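Local coordinates for protection of telomeres protein 1 (Schizosaccharomyces pombe, PDB 5USB), which binds single-stranded telomeric DNA through OB-fold domains, protecting the 3' telomeric overhang and regulating telomerase and telomere length, at residues T24-K29 with Y76-I81. The protein carries 1 engineered substitution. Numbering follows the deposited sequence.
With nucleotides of chain B.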
loop_
_atom_site.group_PDB
_atom_site.type_symbol
_atom_site.label_atom_id
_atom_site.label_comp_id
_atom_site.label_asym_id
_atom_site.label_seq_id
_atom_site.Cartn_x
_atom_site.Cartn_y
_atom_site.Cartn_z
ATOM N N THR A 24 2.732 7.379 5.907
ATOM C CA THR A 24 2.662 6.475 7.038
ATOM C C THR A 24 1.961 7.163 8.192
ATOM O O THR A 24 2.031 8.384 8.328
ATOM C CB THR A 24 4.054 6.011 7.506
ATOM O OG1 THR A 24 4.832 7.104 7.966
ATOM C CG2 THR A 24 4.811 5.348 6.380
ATOM N N TRP A 25 1.325 6.361 9.047
ATOM C CA TRP A 25 0.710 6.864 10.270
ATOM C C TRP A 25 0.741 5.778 11.326
ATOM O O TRP A 25 0.144 4.714 11.145
ATOM C CB TRP A 25 -0.725 7.318 10.050
ATOM C CG TRP A 25 -1.272 7.948 11.281
ATOM C CD1 TRP A 25 -2.127 7.387 12.170
ATOM C CD2 TRP A 25 -0.986 9.265 11.769
ATOM N NE1 TRP A 25 -2.381 8.269 13.210
ATOM C CE2 TRP A 25 -1.699 9.427 12.971
ATOM C CE3 TRP A 25 -0.192 10.320 11.315
ATOM C CZ2 TRP A 25 -1.640 10.608 13.718
ATOM C CZ3 TRP A 25 -0.161 11.490 12.045
ATOM C CH2 TRP A 25 -0.874 11.612 13.247
ATOM N N TYR A 26 1.472 6.027 12.414
ATOM C CA TYR A 26 1.482 5.093 13.522
ATOM C C TYR A 26 0.481 5.533 14.569
ATOM O O TYR A 26 0.250 6.739 14.772
ATOM C CB TYR A 26 2.884 4.957 14.172
ATOM C CG TYR A 26 3.510 6.223 14.711
ATOM C CD1 TYR A 26 3.267 6.661 16.016
ATOM C CD2 TYR A 26 4.390 6.952 13.942
ATOM C CE1 TYR A 26 3.868 7.804 16.502
ATOM C CE2 TYR A 26 4.977 8.120 14.422
ATOM C CZ TYR A 26 4.710 8.527 15.700
ATOM O OH TYR A 26 5.316 9.700 16.166
ATOM N N SER A 27 -0.071 4.546 15.266
ATOM C CA SER A 27 -0.918 4.809 16.421
ATOM C C SER A 27 -0.654 3.739 17.465
ATOM O O SER A 27 0.150 2.820 17.258
ATOM C CB SER A 27 -2.401 4.843 16.030
ATOM O OG SER A 27 -2.892 3.541 15.792
ATOM N N ASP A 28 -1.346 3.869 18.597
ATOM C CA ASP A 28 -1.219 2.875 19.656
ATOM C C ASP A 28 -1.919 1.563 19.341
ATOM O O ASP A 28 -1.713 0.593 20.073
ATOM C CB ASP A 28 -1.776 3.439 20.963
ATOM C CG ASP A 28 -0.912 4.549 21.535
ATOM O OD1 ASP A 28 0.314 4.537 21.288
ATOM O OD2 ASP A 28 -1.457 5.433 22.239
ATOM N N LYS A 29 -2.743 1.504 18.299
ATOM C CA LYS A 29 -3.439 0.281 17.927
ATOM C C LYS A 29 -2.824 -0.432 16.733
ATOM O O LYS A 29 -2.893 -1.669 16.650
ATOM C CB LYS A 29 -4.905 0.600 17.608
ATOM C CG LYS A 29 -5.663 1.281 18.778
ATOM C CD LYS A 29 -6.291 0.277 19.739
ATOM C CE LYS A 29 -5.284 -0.330 20.715
ATOM N NZ LYS A 29 -5.946 -1.200 21.742
ATOM N N TYR A 76 7.004 -4.575 13.553
ATOM C CA TYR A 76 8.115 -4.632 12.616
ATOM C C TYR A 76 8.249 -3.336 11.838
ATOM O O TYR A 76 9.345 -2.789 11.694
ATOM C CB TYR A 76 7.924 -5.795 11.645
ATOM C CG TYR A 76 9.024 -5.921 10.617
ATOM C CD1 TYR A 76 10.354 -5.918 10.998
ATOM C CD2 TYR A 76 8.761 -6.067 9.284
ATOM C CE1 TYR A 76 11.346 -6.050 10.069
ATOM C CE2 TYR A 76 9.739 -6.211 8.354
ATOM C CZ TYR A 76 11.063 -6.224 8.754
ATOM O OH TYR A 76 12.100 -6.365 7.855
ATOM N N CYS A 77 7.138 -2.826 11.290
ATOM C CA CYS A 77 7.226 -1.763 10.304
ATOM C C CYS A 77 7.187 -0.348 10.863
ATOM O O CYS A 77 7.631 0.570 10.163
ATOM C CB CYS A 77 6.080 -1.904 9.326
ATOM S SG CYS A 77 6.246 -3.292 8.182
ATOM N N ARG A 78 6.658 -0.146 12.067
ATOM C CA ARG A 78 6.222 1.187 12.494
ATOM C C ARG A 78 7.369 2.179 12.620
ATOM O O ARG A 78 7.151 3.399 12.494
ATOM C CB ARG A 78 5.470 1.092 13.825
ATOM C CG ARG A 78 6.312 0.788 15.097
ATOM C CD ARG A 78 5.527 1.268 16.335
ATOM N NE ARG A 78 4.124 1.195 15.993
ATOM C CZ ARG A 78 3.152 2.001 16.397
ATOM N NH1 ARG A 78 3.332 3.024 17.251
ATOM N NH2 ARG A 78 1.968 1.751 15.897
ATOM N N ASN A 79 8.571 1.706 12.912
ATOM C CA ASN A 79 9.725 2.594 12.999
ATOM C C ASN A 79 10.779 2.200 11.977
ATOM O O ASN A 79 11.983 2.383 12.198
ATOM C CB ASN A 79 10.299 2.582 14.409
ATOM C CG ASN A 79 10.998 3.867 14.753
ATOM O OD1 ASN A 79 10.997 4.808 13.959
ATOM N ND2 ASN A 79 11.612 3.913 15.935
ATOM N N TYR A 80 10.328 1.646 10.860
ATOM C CA TYR A 80 11.195 1.098 9.834
ATOM C C TYR A 80 10.791 1.551 8.433
ATOM O O TYR A 80 11.608 2.160 7.736
ATOM C CB TYR A 80 11.196 -0.430 9.962
ATOM C CG TYR A 80 11.985 -1.146 8.930
ATOM C CD1 TYR A 80 13.278 -0.750 8.587
ATOM C CD2 TYR A 80 11.470 -2.259 8.313
ATOM C CE1 TYR A 80 14.001 -1.424 7.625
ATOM C CE2 TYR A 80 12.197 -2.930 7.345
ATOM C CZ TYR A 80 13.456 -2.521 7.032
ATOM O OH TYR A 80 14.170 -3.212 6.092
ATOM N N ILE A 81 9.561 1.246 7.997
ATOM C CA ILE A 81 9.079 1.677 6.688
ATOM C C ILE A 81 8.760 3.164 6.751
ATOM O O ILE A 81 8.009 3.618 7.626
ATOM C CB ILE A 81 7.842 0.874 6.260
ATOM C CG1 ILE A 81 8.109 -0.596 6.245
ATOM C CG2 ILE A 81 7.334 1.351 4.877
ATOM C CD1 ILE A 81 9.183 -1.026 5.272
ATOM P P DT B 9 5.162 15.025 13.962
ATOM O OP1 DT B 9 5.369 16.416 14.354
ATOM O OP2 DT B 9 6.267 14.202 13.549
ATOM O "O5'" DT B 9 4.503 14.272 15.187
ATOM C "C5'" DT B 9 3.873 14.949 16.259
ATOM C "C4'" DT B 9 3.120 13.946 17.098
ATOM O "O4'" DT B 9 2.064 13.345 16.321
ATOM C "C3'" DT B 9 3.961 12.771 17.565
ATOM O "O3'" DT B 9 4.627 13.057 18.787
ATOM C "C2'" DT B 9 2.925 11.692 17.775
ATOM C "C1'" DT B 9 1.891 11.994 16.708
ATOM N N1 DT B 9 2.063 11.147 15.520
ATOM C C2 DT B 9 1.448 9.925 15.533
ATOM O O2 DT B 9 0.770 9.538 16.460
ATOM N N3 DT B 9 1.650 9.172 14.409
ATOM C C4 DT B 9 2.420 9.501 13.315
ATOM O O4 DT B 9 2.507 8.729 12.378
ATOM C C5 DT B 9 3.043 10.797 13.370
ATOM C C7 DT B 9 3.868 11.253 12.210
ATOM C C6 DT B 9 2.843 11.544 14.461
ATOM P P DG B 7 -4.684 18.476 8.720
ATOM O OP1 DG B 7 -5.570 19.549 9.219
ATOM O OP2 DG B 7 -3.563 18.796 7.876
ATOM O "O5'" DG B 7 -4.078 17.656 9.943
ATOM C "C5'" DG B 7 -4.813 17.518 11.143
ATOM C "C4'" DG B 7 -4.120 16.545 12.062
ATOM O "O4'" DG B 7 -4.333 15.210 11.563
ATOM C "C3'" DG B 7 -2.604 16.723 12.182
ATOM O "O3'" DG B 7 -2.254 16.713 13.553
ATOM C "C2'" DG B 7 -2.043 15.419 11.654
ATOM C "C1'" DG B 7 -3.184 14.462 11.838
ATOM N N9 DG B 7 -3.124 13.351 10.907
ATOM C C8 DG B 7 -2.407 13.293 9.741
ATOM N N7 DG B 7 -2.497 12.138 9.142
ATOM C C5 DG B 7 -3.313 11.386 9.970
ATOM C C6 DG B 7 -3.749 10.047 9.853
ATOM O O6 DG B 7 -3.521 9.246 8.951
ATOM N N1 DG B 7 -4.565 9.678 10.918
ATOM C C2 DG B 7 -4.899 10.493 11.967
ATOM N N2 DG B 7 -5.688 9.956 12.900
ATOM N N3 DG B 7 -4.489 11.741 12.093
ATOM C C4 DG B 7 -3.702 12.120 11.068
HETATM O O HOH W 1 1.799 5.254 18.844
#
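In the OB fold of the Pot1pC domain of Pot1, Tyr-26 and Ser-27, where strand 14-26 runs out into a loop, meet Arg-78 of segment 76-81. The strand end is part of the nucleotide-binding surface. The backbone of Tyr-26 reads thymine DT9 of chain B twice: its N donates to O4 (2.9 Å), and its O accepts from N3 of the base (2.8 Å). With CG between the backbone N and carbonyl carbon (chi1 58°), the Tyr-26 ring swings away from Arg-78 and over one face of that thymine, while CB stays beside the arginine. Trp-25 stacks on the other face, and the opposite side of the indole carries DG7 of chain B, giving a continuous pile of bases and rings.

All the Arg-78 contacts given here belong to one of two conformers, and their lengths are tentative. Arg-78 NH2 donates to Ser-27 O in the carbonyl plane; the 2.5 Å separation is short enough to be doubtful in detail. Arg-78 NH1 adds a weak bond to the same oxygen. The CB of Tyr-26 lies over one guanidinium face, 3.7 Å from Arg-78 NH1, offset toward the rim. Asp-74 forms a salt bridge with Arg-78 NE, which probably helps fix the rotation of the guanidinium. Further back, Thr-24 CG2 packs against the carbonyl oxygen of Ile-81 at 3.8 Å.

The loop beyond is held by an ST turn, Lys-29 N donating to Ser-27 OG at 3.2 Å. A water bridges the two segments: it accepts from Arg-78 NH1 at 3.1 Å and donates to Asp-28 OD1 at 2.9 Å.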